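Local coordinates for cytokinin riboside 5'-monophosphate phosphoribohydrolase (PDB 5ZBL), which belongs to the possible lysine decarboxylase family of the SLOG clan, proteins built around a parallel beta sheet flanked by helices, at residues E153-M158 / D167-L172. Residues are numbered along the deposited sequence; the frame is centred on the assembly and turned at random.
Sequences EMLEQM and DFFECL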
ATOM      1  N   GLU A 153       4.330  15.112   1.276  1.00 36.59           N
ATOM      2  CA  GLU A 153       5.700  15.372   1.668  1.00 39.16           C
ATOM      3  C   GLU A 153       6.576  14.158   1.424  1.00 37.06           C
ATOM      4  O   GLU A 153       7.626  14.272   0.778  1.00 33.48           O
ATOM      5  CB  GLU A 153       5.789  15.793   3.136  1.00 41.57           C
ATOM      6  CG  GLU A 153       7.185  16.233   3.572  1.00 46.52           C
ATOM      7  CD  GLU A 153       7.757  17.383   2.719  1.00 51.11           C
ATOM      8  OE1 GLU A 153       6.975  18.300   2.337  1.00 51.73           O
ATOM      9  OE2 GLU A 153       8.987  17.379   2.448  1.00 51.34           O
ATOM     10  N   MET A 154       6.117  13.004   1.904  1.00 35.10           N
ATOM     11  CA  MET A 154       6.836  11.774   1.707  1.00 37.00           C
ATOM     12  C   MET A 154       7.118  11.539   0.229  1.00 34.87           C
ATOM     13  O   MET A 154       8.244  11.209  -0.095  1.00 37.10           O
ATOM     14  CB  MET A 154       6.102  10.559   2.334  1.00 38.59           C
ATOM     15  CG  MET A 154       6.852   9.203   2.252  1.00 43.05           C
ATOM     16  SD  MET A 154       8.506   9.103   3.041  1.00 48.43           S
ATOM     17  CE  MET A 154       9.162   7.612   2.319  1.00 52.70           C
ATOM     18  N   LEU A 155       6.104  11.701  -0.626  1.00 33.26           N
ATOM     19  CA  LEU A 155       6.216  11.476  -2.043  1.00 37.00           C
ATOM     20  C   LEU A 155       7.106  12.483  -2.735  1.00 37.50           C
ATOM     21  O   LEU A 155       7.813  12.141  -3.663  1.00 33.19           O
ATOM     22  CB  LEU A 155       4.846  11.544  -2.724  1.00 39.65           C
ATOM     23  CG  LEU A 155       3.896  10.402  -2.409  1.00 42.28           C
ATOM     24  CD1 LEU A 155       2.610  10.612  -3.211  1.00 42.91           C
ATOM     25  CD2 LEU A 155       4.511   9.045  -2.728  1.00 43.27           C
ATOM     26  N   GLU A 156       7.018  13.734  -2.309  1.00 42.68           N
ATOM     27  CA  GLU A 156       7.909  14.794  -2.793  1.00 43.15           C
ATOM     28  C   GLU A 156       9.364  14.360  -2.501  1.00 41.39           C
ATOM     29  O   GLU A 156      10.197  14.334  -3.415  1.00 37.04           O
ATOM     30  CB  GLU A 156       7.527  16.124  -2.132  1.00 43.23           C
ATOM     31  CG  GLU A 156       8.421  17.330  -2.378  1.00 49.44           C
ATOM     32  CD  GLU A 156       8.670  17.561  -3.849  1.00 58.52           C
ATOM     33  OE1 GLU A 156       9.850  17.816  -4.239  1.00 60.14           O
ATOM     34  OE2 GLU A 156       7.684  17.433  -4.613  1.00 55.70           O
ATOM     35  N   GLN A 157       9.635  13.931  -1.261  1.00 37.90           N
ATOM     36  CA  GLN A 157      10.979  13.482  -0.879  1.00 37.92           C
ATOM     37  C   GLN A 157      11.455  12.236  -1.644  1.00 39.75           C
ATOM     38  O   GLN A 157      12.606  12.163  -2.119  1.00 40.83           O
ATOM     39  CB  GLN A 157      11.094  13.299   0.628  1.00 37.45           C
ATOM     40  CG  GLN A 157      11.140  14.619   1.376  1.00 43.03           C
ATOM     41  CD  GLN A 157      11.507  14.486   2.857  1.00 49.72           C
ATOM     42  OE1 GLN A 157      12.285  13.604   3.268  1.00 55.17           O
ATOM     43  NE2 GLN A 157      10.953  15.381   3.672  1.00 45.98           N
ATOM     44  N   MET A 158      10.566  11.275  -1.814  1.00 36.90           N
ATOM     45  CA  MET A 158      10.894  10.133  -2.632  1.00 36.46           C
ATOM     46  C   MET A 158      11.257  10.540  -4.081  1.00 35.76           C
ATOM     47  O   MET A 158      12.100   9.902  -4.689  1.00 35.40           O
ATOM     48  CB  MET A 158       9.732   9.165  -2.650  1.00 38.92           C
ATOM     49  CG  MET A 158       9.457   8.455  -1.347  1.00 42.39           C
ATOM     50  SD  MET A 158       7.948   7.443  -1.455  1.00 40.31           S
ATOM     51  CE  MET A 158       8.550   6.030  -0.563  1.00 54.99           C
ATOM     52  N   ASP A 167       7.406  13.184 -13.240  1.00 69.15           N
ATOM     53  CA  ASP A 167       6.303  13.069 -14.202  1.00 72.98           C
ATOM     54  C   ASP A 167       5.062  12.425 -13.589  1.00 68.49           C
ATOM     55  O   ASP A 167       3.943  12.942 -13.723  1.00 60.42           O
ATOM     56  CB  ASP A 167       6.742  12.203 -15.405  1.00 78.07           C
ATOM     57  CG  ASP A 167       6.467  12.854 -16.741  1.00 82.34           C
ATOM     58  OD1 ASP A 167       6.123  14.057 -16.778  1.00 92.45           O
ATOM     59  OD2 ASP A 167       6.628  12.152 -17.766  1.00 77.58           O
ATOM     60  N   PHE A 168       5.281  11.271 -12.955  1.00 67.34           N
ATOM     61  CA  PHE A 168       4.210  10.437 -12.428  1.00 72.45           C
ATOM     62  C   PHE A 168       3.435  11.174 -11.347  1.00 67.61           C
ATOM     63  O   PHE A 168       2.239  11.348 -11.467  1.00 64.84           O
ATOM     64  CB  PHE A 168       4.759   9.126 -11.848  1.00 78.88           C
ATOM     65  CG  PHE A 168       3.701   8.261 -11.245  1.00 81.33           C
ATOM     66  CD1 PHE A 168       2.732   7.682 -12.058  1.00 89.13           C
ATOM     67  CD2 PHE A 168       3.635   8.060  -9.868  1.00 86.89           C
ATOM     68  CE1 PHE A 168       1.728   6.897 -11.514  1.00 89.73           C
ATOM     69  CE2 PHE A 168       2.636   7.272  -9.315  1.00 85.78           C
ATOM     70  CZ  PHE A 168       1.684   6.691 -10.142  1.00 89.01           C
ATOM     71  N   PHE A 169       4.157  11.619 -10.326  1.00 70.68           N
ATOM     72  CA  PHE A 169       3.631  12.375  -9.177  1.00 74.25           C
ATOM     73  C   PHE A 169       2.612  13.445  -9.543  1.00 71.20           C
ATOM     74  O   PHE A 169       1.631  13.584  -8.841  1.00 68.66           O
ATOM     75  CB  PHE A 169       4.834  13.029  -8.432  1.00 82.65           C
ATOM     76  CG  PHE A 169       4.483  13.793  -7.159  1.00 80.88           C
ATOM     77  CD1 PHE A 169       3.564  13.303  -6.233  1.00 80.50           C
ATOM     78  CD2 PHE A 169       5.130  14.996  -6.867  1.00 76.69           C
ATOM     79  CE1 PHE A 169       3.287  14.011  -5.061  1.00 81.68           C
ATOM     80  CE2 PHE A 169       4.852  15.702  -5.704  1.00 78.73           C
ATOM     81  CZ  PHE A 169       3.935  15.209  -4.794  1.00 76.27           C
ATOM     82  N   GLU A 170       2.830  14.169 -10.649  1.00 77.88           N
ATOM     83  CA  GLU A 170       2.183  15.483 -10.898  1.00 82.09           C
ATOM     84  C   GLU A 170       0.810  15.497 -11.619  1.00 77.93           C
ATOM     85  O   GLU A 170       0.225  16.557 -11.795  1.00 77.72           O
ATOM     86  CB  GLU A 170       3.199  16.404 -11.620  1.00 84.35           C
ATOM     87  CG  GLU A 170       2.828  17.888 -11.781  1.00 90.76           C
ATOM     88  CD  GLU A 170       2.205  18.555 -10.545  1.00 87.58           C
ATOM     89  OE1 GLU A 170       2.854  18.576  -9.475  1.00 92.88           O
ATOM     90  OE2 GLU A 170       1.072  19.091 -10.655  1.00 73.65           O
ATOM     91  N   CYS A 171       0.282  14.341 -12.010  1.00 78.00           N
ATOM     92  CA  CYS A 171      -1.103  14.238 -12.557  1.00 82.00           C
ATOM     93  C   CYS A 171      -2.112  13.772 -11.473  1.00 74.14           C
ATOM     94  O   CYS A 171      -3.255  13.391 -11.754  1.00 72.66           O
ATOM     95  CB  CYS A 171      -1.097  13.296 -13.763  1.00 88.73           C
ATOM     96  SG  CYS A 171       0.256  12.099 -13.674  1.00 97.33           S
ATOM     97  N   LEU A 172      -1.655  13.843 -10.229  1.00 64.07           N
ATOM     98  CA  LEU A 172      -2.385  13.429  -9.057  1.00 59.92           C
ATOM     99  C   LEU A 172      -3.369  14.522  -8.620  1.00 52.33           C
ATOM    100  O   LEU A 172      -2.953  15.646  -8.382  1.00 59.97           O
ATOM    101  CB  LEU A 172      -1.361  13.181  -7.931  1.00 54.10           C
ATOM    102  CG  LEU A 172      -1.934  12.867  -6.567  1.00 53.74           C
ATOM    103  CD1 LEU A 172      -2.829  11.639  -6.673  1.00 53.17           C
ATOM    104  CD2 LEU A 172      -0.802  12.671  -5.578  1.00 58.74           C
TER
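The ring of F169 reaches across to helix 149-160 and lodges between the side chains of L155 and E156. Its CB leaves the backbone toward that helix, and with CG anti to the backbone N (chi1 -177°) the ring is carried on toward the helix, although the CA atoms of L155 and F169 stay 7.6 Å apart. From CG the ring divides into two unlike flanks. On one, F169 CD1 lies near L155 CB, and the next atom, F169 CE1, comes closer to the same L155 CB, at 3.7 Å. The methyl CD1 of L155 also touches F169 CE1, at 3.9 Å; within the two segments this flank meets only carbon. On the other, beyond F169 CD2, F169 CE2 approaches E156 OE2 at 3.5 Å, with the carboxylate and ring planes 55° apart. The far corner, F169 CZ, lies about equally far from L155 CB (4.3 Å) and E156 OE2, a loose approach. The glutamate gets there by a bend at chi2 (52°), which brings its end nearer than its CB direction alone would suggest. No hydrogen bond links the two segments; the carboxylate is held instead by a salt bridge from OE2 to R166 and a hydrogen bond between OE1 and Q160. F169 also packs on L152, while L155 continues onto F124 and W127 of helix 117-130. The contact joins helix 149-160 to the short helix 166-169 that follows it, just before 173-175, an outermost strand of the parallel sheet within this chain.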